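Local coordinates for peptidase M16 C-terminal domain-containing protein (Enterococcus faecalis, PDB 3D3Y) that is of unknown function but belongs to the M16 metallopeptidase family, carries a domain classed as peptidase-inactive, and is inferred to bind a metal ion, at residues K10-H15 against D199-F204; F112-I117 against K219-T224. All blocks are in the same frame, centred on the assembly; numbering follows the deposited sequence. Where two conformers were deposited one is given.

Contact 1: K10-H15 against D199-F204; sequences KGVNLH and DQVDIF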
loop_
_atom_site.group_PDB
_atom_site.type_symbol
_atom_site.label_atom_id
_atom_site.label_comp_id
_atom_site.label_asym_id
_atom_site.label_seq_id
_atom_site.Cartn_x
_atom_site.Cartn_y
_atom_site.Cartn_z
ATOM N N LYS A 10 25.619 -4.264 -6.866
ATOM C CA LYS A 10 25.251 -3.042 -6.098
ATOM C C LYS A 10 23.807 -2.603 -6.365
ATOM O O LYS A 10 23.426 -2.441 -7.523
ATOM C CB LYS A 10 26.189 -1.882 -6.448
ATOM C CG LYS A 10 26.195 -0.739 -5.438
ATOM C CD LYS A 10 27.257 0.359 -5.784
ATOM C CE LYS A 10 26.840 1.181 -7.035
ATOM N NZ LYS A 10 27.550 2.506 -7.146
ATOM N N GLY A 11 23.022 -2.413 -5.296
ATOM C CA GLY A 11 21.640 -1.998 -5.414
ATOM C C GLY A 11 20.633 -3.112 -5.655
ATOM O O GLY A 11 19.415 -2.882 -5.641
ATOM N N VAL A 12 21.139 -4.319 -5.898
ATOM C CA VAL A 12 20.308 -5.494 -6.175
ATOM C C VAL A 12 20.673 -6.639 -5.233
ATOM O O VAL A 12 21.745 -7.257 -5.339
ATOM C CB VAL A 12 20.404 -5.956 -7.664
ATOM C CG1 VAL A 12 19.458 -7.160 -7.916
ATOM C CG2 VAL A 12 20.043 -4.803 -8.621
ATOM N N ASN A 13 19.758 -6.918 -4.316
ATOM C CA ASN A 13 20.016 -7.882 -3.256
ATOM C C ASN A 13 19.024 -9.004 -3.226
ATOM O O ASN A 13 17.845 -8.815 -3.548
ATOM C CB ASN A 13 20.059 -7.152 -1.919
ATOM C CG ASN A 13 21.231 -6.214 -1.841
ATOM O OD1 ASN A 13 22.358 -6.659 -1.670
ATOM N ND2 ASN A 13 20.986 -4.914 -2.042
ATOM N N LEU A 14 19.509 -10.186 -2.886
ATOM C CA LEU A 14 18.682 -11.379 -2.806
ATOM C C LEU A 14 18.528 -11.753 -1.343
ATOM O O LEU A 14 19.502 -11.707 -0.561
ATOM C CB LEU A 14 19.316 -12.536 -3.600
ATOM C CG LEU A 14 18.748 -13.971 -3.474
ATOM C CD1 LEU A 14 17.281 -14.087 -3.946
ATOM C CD2 LEU A 14 19.611 -14.939 -4.248
ATOM N N HIS A 15 17.315 -12.132 -0.968
ATOM C CA HIS A 15 17.020 -12.514 0.414
ATOM C C HIS A 15 16.272 -13.825 0.390
ATOM O O HIS A 15 15.173 -13.915 -0.181
ATOM C CB HIS A 15 16.168 -11.442 1.124
ATOM C CG HIS A 15 16.645 -10.044 0.884
ATOM N ND1 HIS A 15 17.619 -9.450 1.651
ATOM C CD2 HIS A 15 16.300 -9.133 -0.053
ATOM C CE1 HIS A 15 17.852 -8.227 1.202
ATOM N NE2 HIS A 15 17.062 -8.008 0.170
ATOM N N ASP A 199 16.288 1.611 -10.214
ATOM C CA ASP A 199 15.578 1.323 -8.970
ATOM C C ASP A 199 16.432 0.423 -8.079
ATOM O O ASP A 199 17.227 -0.390 -8.581
ATOM C CB ASP A 199 14.239 0.610 -9.239
ATOM C CG ASP A 199 13.076 1.565 -9.612
ATOM O OD1 ASP A 199 13.270 2.724 -10.090
ATOM O OD2 ASP A 199 11.910 1.098 -9.452
ATOM N N GLN A 200 16.258 0.553 -6.763
ATOM C CA GLN A 200 16.783 -0.447 -5.832
ATOM C C GLN A 200 15.920 -1.694 -5.988
ATOM O O GLN A 200 14.687 -1.611 -6.039
ATOM C CB GLN A 200 16.780 0.061 -4.386
ATOM C CG GLN A 200 17.867 1.135 -4.120
ATOM C CD GLN A 200 17.651 2.379 -4.982
ATOM O OE1 GLN A 200 16.564 2.974 -4.982
ATOM N NE2 GLN A 200 18.683 2.774 -5.723
ATOM N N VAL A 201 16.564 -2.849 -6.098
ATOM C CA VAL A 201 15.834 -4.082 -6.380
ATOM C C VAL A 201 16.114 -5.050 -5.241
ATOM O O VAL A 201 17.269 -5.224 -4.841
ATOM C CB VAL A 201 16.294 -4.706 -7.736
ATOM C CG1 VAL A 201 15.517 -6.007 -8.030
ATOM C CG2 VAL A 201 16.069 -3.725 -8.880
ATOM N N ASP A 202 15.058 -5.652 -4.703
ATOM C CA ASP A 202 15.223 -6.687 -3.682
ATOM C C ASP A 202 14.370 -7.889 -4.067
ATOM O O ASP A 202 13.220 -7.755 -4.494
ATOM C CB ASP A 202 14.896 -6.153 -2.272
ATOM C CG ASP A 202 15.970 -5.228 -1.753
ATOM O OD1 ASP A 202 16.956 -5.717 -1.163
ATOM O OD2 ASP A 202 15.852 -4.001 -1.970
ATOM N N ILE A 203 14.973 -9.065 -3.963
ATOM C CA ILE A 203 14.343 -10.300 -4.410
ATOM C C ILE A 203 14.245 -11.171 -3.195
ATOM O O ILE A 203 15.244 -11.345 -2.448
ATOM C CB ILE A 203 15.189 -11.000 -5.491
ATOM C CG1 ILE A 203 15.328 -10.074 -6.699
ATOM C CG2 ILE A 203 14.546 -12.339 -5.883
ATOM C CD1 ILE A 203 16.273 -10.593 -7.784
ATOM N N PHE A 204 13.036 -11.664 -2.960
ATOM C CA PHE A 204 12.753 -12.523 -1.816
ATOM C C PHE A 204 12.272 -13.894 -2.264
ATOM O O PHE A 204 11.474 -14.021 -3.215
ATOM C CB PHE A 204 11.689 -11.877 -0.929
ATOM C CG PHE A 204 12.179 -10.676 -0.193
ATOM C CD1 PHE A 204 12.519 -10.762 1.147
ATOM C CD2 PHE A 204 12.311 -9.444 -0.847
ATOM C CE1 PHE A 204 12.992 -9.651 1.827
ATOM C CE2 PHE A 204 12.779 -8.332 -0.161
ATOM C CZ PHE A 204 13.111 -8.431 1.164
HETATM O O HOH W 1 18.485 -3.462 -3.040
#
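His15 and Asp202 meet diagonally across two parallel strands, and the imidazole, followed outward from its root, joins both Phe204 and Asp202 on that face of the sheet. His15 CB lies over the face of the Phe204 ring, 4.0 Å from the ring centroid, a CH-pi contact. A chi1 of -45° sets CG anti to the carbonyl carbon and carries the ring over Phe204. There CD2 sits 3.5 Å from Phe204 CZ, above the phenyl plane near its rim; with the planes at 26°, the pair is an offset stack. At the far end NE2 donates to Asp202 OD1 over 2.7 Å in an almost straight bond (177°). OD1 lies in the imidazole plane and is met on its anti side, with the donor somewhat out of the carboxylate plane. Asp202 OD2 has its own partner, a salt bridge to Lys230, so the carboxylate is shared between two basic groups and is probably ionised.

On the other face Val12 and Val201 run side by side, CG2 of Val12 3.9 Å from CB of Val201, and Leu14 CD1 packs on Ile203 CG2. Between the faces, Val201 N and Ile203 N donate to Gly11 O and Asn13 O, while Asn13 N and His15 N donate to Val201 O and Ile203 O; the last, His15 N to Ile203 O, measures 2.7 Å. Strand axes 4.7 Å apart and these in-register bridges are the signature of a parallel pair inside a mixed beta-sheet, here joining strand 12-18 to strand 200-207.

Contact 2: F112-I117 against K219-T224; sequences FLKEII and KQLPFT. With EDO (1,2-ethanediol), chain I.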
loop_
_atom_site.group_PDB
_atom_site.type_symbol
_atom_site.label_atom_id
_atom_site.label_comp_id
_atom_site.label_asym_id
_atom_site.label_seq_id
_atom_site.Cartn_x
_atom_site.Cartn_y
_atom_site.Cartn_z
ATOM N N PHE A 112 11.729 -17.837 -16.057
ATOM C CA PHE A 112 10.493 -17.114 -16.414
ATOM C C PHE A 112 10.553 -15.650 -15.989
ATOM O O PHE A 112 10.191 -14.742 -16.765
ATOM C CB PHE A 112 9.275 -17.771 -15.771
ATOM C CG PHE A 112 7.978 -17.103 -16.134
ATOM C CD1 PHE A 112 7.426 -17.285 -17.397
ATOM C CD2 PHE A 112 7.320 -16.295 -15.214
ATOM C CE1 PHE A 112 6.201 -16.667 -17.739
ATOM C CE2 PHE A 112 6.085 -15.688 -15.533
ATOM C CZ PHE A 112 5.532 -15.873 -16.801
ATOM N N LEU A 113 11.008 -15.410 -14.766
ATOM C CA LEU A 113 11.297 -14.048 -14.332
ATOM C C LEU A 113 12.262 -13.316 -15.268
ATOM O O LEU A 113 12.082 -12.122 -15.564
ATOM C CB LEU A 113 11.817 -14.012 -12.897
ATOM C CG LEU A 113 10.873 -14.513 -11.794
ATOM C CD1 LEU A 113 11.680 -14.630 -10.536
ATOM C CD2 LEU A 113 9.687 -13.544 -11.649
ATOM N N LYS A 114 13.313 -14.005 -15.722
ATOM C CA LYS A 114 14.273 -13.347 -16.596
ATOM C C LYS A 114 13.572 -12.869 -17.878
ATOM O O LYS A 114 13.890 -11.764 -18.413
ATOM C CB LYS A 114 15.431 -14.298 -16.936
ATOM C CG LYS A 114 16.539 -13.656 -17.725
ATOM C CD LYS A 114 17.649 -14.648 -18.035
ATOM C CE LYS A 114 18.854 -13.891 -18.597
ATOM N NZ LYS A 114 19.871 -14.770 -19.266
ATOM N N GLU A 115 12.671 -13.723 -18.392
ATOM C CA GLU A 115 11.878 -13.410 -19.594
ATOM C C GLU A 115 11.011 -12.190 -19.353
ATOM O O GLU A 115 11.056 -11.197 -20.128
ATOM C CB GLU A 115 11.024 -14.611 -20.037
ATOM C CG GLU A 115 11.833 -15.776 -20.699
ATOM C CD GLU A 115 12.449 -15.390 -22.069
ATOM O OE1 GLU A 115 11.929 -14.473 -22.760
ATOM O OE2 GLU A 115 13.475 -16.002 -22.452
ATOM N N ILE A 116 10.240 -12.239 -18.272
ATOM C CA ILE A 116 9.363 -11.109 -17.911
ATOM C C ILE A 116 10.120 -9.775 -17.726
ATOM O O ILE A 116 9.719 -8.733 -18.248
ATOM C CB ILE A 116 8.542 -11.432 -16.654
ATOM C CG1 ILE A 116 7.571 -12.602 -16.946
ATOM C CG2 ILE A 116 7.820 -10.143 -16.125
ATOM C CD1 ILE A 116 6.646 -12.385 -18.178
ATOM N N ILE A 117 11.226 -9.832 -16.988
ATOM C CA ILE A 117 11.941 -8.609 -16.602
ATOM C C ILE A 117 12.846 -8.036 -17.686
ATOM O O ILE A 117 12.855 -6.812 -17.917
ATOM C CB ILE A 117 12.720 -8.830 -15.295
ATOM C CG1 ILE A 117 11.723 -9.136 -14.161
ATOM C CG2 ILE A 117 13.601 -7.626 -14.977
ATOM C CD1 ILE A 117 12.427 -9.552 -12.860
ATOM N N LYS A 219 21.953 -15.056 -10.123
ATOM C CA LYS A 219 23.078 -14.380 -10.741
ATOM C C LYS A 219 22.917 -14.305 -12.262
ATOM O O LYS A 219 23.565 -13.479 -12.889
ATOM C CB LYS A 219 24.413 -15.031 -10.340
ATOM C CG LYS A 219 24.816 -14.804 -8.856
ATOM C CD LYS A 219 25.624 -13.527 -8.619
ATOM C CE LYS A 219 26.965 -13.586 -9.324
ATOM N NZ LYS A 219 28.044 -12.764 -8.653
ATOM N N GLN A 220 22.047 -15.143 -12.840
ATOM C CA GLN A 220 21.742 -15.167 -14.283
ATOM C C GLN A 220 20.938 -13.952 -14.729
ATOM O O GLN A 220 20.769 -13.714 -15.920
ATOM C CB GLN A 220 20.921 -16.416 -14.662
ATOM C CG GLN A 220 21.640 -17.772 -14.517
ATOM C CD GLN A 220 20.690 -18.978 -14.487
ATOM O OE1 GLN A 220 19.459 -18.843 -14.376
ATOM N NE2 GLN A 220 21.272 -20.174 -14.564
ATOM N N LEU A 221 20.372 -13.215 -13.780
ATOM C CA LEU A 221 19.569 -12.030 -14.151
ATOM C C LEU A 221 20.505 -10.840 -14.394
ATOM O O LEU A 221 21.182 -10.376 -13.469
ATOM C CB LEU A 221 18.505 -11.737 -13.082
ATOM C CG LEU A 221 17.177 -12.507 -13.212
ATOM C CD1 LEU A 221 17.355 -14.000 -13.440
ATOM C CD2 LEU A 221 16.246 -12.229 -12.001
ATOM N N PRO A 222 20.591 -10.358 -15.657
ATOM C CA PRO A 222 21.705 -9.436 -15.918
ATOM C C PRO A 222 21.478 -7.980 -15.468
ATOM O O PRO A 222 21.555 -7.072 -16.297
ATOM C CB PRO A 222 21.879 -9.529 -17.453
ATOM C CG PRO A 222 20.476 -9.831 -17.965
ATOM C CD PRO A 222 19.776 -10.620 -16.867
ATOM N N PHE A 223 21.251 -7.771 -14.166
ATOM C CA PHE A 223 21.110 -6.418 -13.589
ATOM C C PHE A 223 22.431 -5.718 -13.622
ATOM O O PHE A 223 23.461 -6.301 -13.283
ATOM C CB PHE A 223 20.649 -6.459 -12.126
ATOM C CG PHE A 223 19.201 -6.872 -11.951
ATOM C CD1 PHE A 223 18.174 -6.000 -12.267
ATOM C CD2 PHE A 223 18.891 -8.129 -11.483
ATOM C CE1 PHE A 223 16.835 -6.388 -12.112
ATOM C CE2 PHE A 223 17.592 -8.537 -11.335
ATOM C CZ PHE A 223 16.546 -7.665 -11.633
ATOM N N THR A 224 22.420 -4.464 -14.021
ATOM C CA THR A 224 23.643 -3.657 -13.880
ATOM C C THR A 224 23.651 -3.022 -12.481
ATOM O O THR A 224 22.584 -2.901 -11.858
ATOM C CB THR A 224 23.672 -2.567 -14.943
ATOM O OG1 THR A 224 22.416 -1.867 -14.916
ATOM C CG2 THR A 224 23.858 -3.203 -16.332
HETATM C C1 EDO I . 19.860 -2.819 -15.501
HETATM O O1 EDO I . 19.404 -4.109 -15.128
HETATM C C2 EDO I . 19.651 -2.630 -16.991
HETATM O O2 EDO I . 20.291 -1.402 -17.324
#
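Lys114 reaches from helix 105-118 over the turn at Gln220-Pro222, its aliphatic chain crossing the Pro222 ring at about a right angle. With chi1 at -174° and every later torsion near 180°, the chain is fully extended, and different carbons meet different parts of the loop. CB packs against Leu221 CD1 at 4.0 Å; farther out, CE touches Pro222 CD at 3.8 Å and approaches Gln220 O to 3.3 Å. The lysine therefore meets the loop mainly through its methylenes.

Leu221 leaves its backbone pointing neither at the helix segment nor away from it, and its CD1 branch reaches Lys114 CB; the same side chain also rests on Val110 and Phe118 of this helix. One turn on from Lys114, Ile117 presents CG2 obliquely to the Phe223 ring, with CZ as the closest ring atom at 4.5 Å, a loose contact. Phe223 is further enclosed by an edge-to-face pairing with Phe118 and by Leu196 of helix 185-198.

The loop has its own backbone closure: Phe223 N donates to Leu221 O over 2.7 Å, and Pro222 is the centre of the resulting inverse gamma turn. Leu221 and Phe223, flanking it, reach Lys114 and Ile117 respectively. Beyond it, Thr224 N makes a weak hydrogen bond to O1 of a 1,2-ethanediol, probably from the crystallisation liquor. Between the two segments only 250 Å² is buried, without a hydrogen bond, which implies a helix-loop junction packed through methylene and apolar groups; the lysine end, with NZ 3.6 Å from Gln220 O, probably adds an electrostatic attraction.

Phe223 ties the two contacts together. Its ring, which meets Ile117 in contact 2, also touches both members of one bridge of contact 1: CD2 lies 3.7 Å from Val12 CG1, and CZ lies 4.1 Å from Val201 CG1. The valine face of the strand pair 12-15/200-204 therefore continues directly into the apolar side of the 219-224 loop, while the His15-Asp202 pair belongs to the other face. The contact centres are about 12 Å apart. Along the chain the segments alternate, and helix 211-219, which follows strand 200-207, leads into the loop; its Phe218 packs on Leu14 and Ile203. The ethanediol lies at contact 2 and marks no known site.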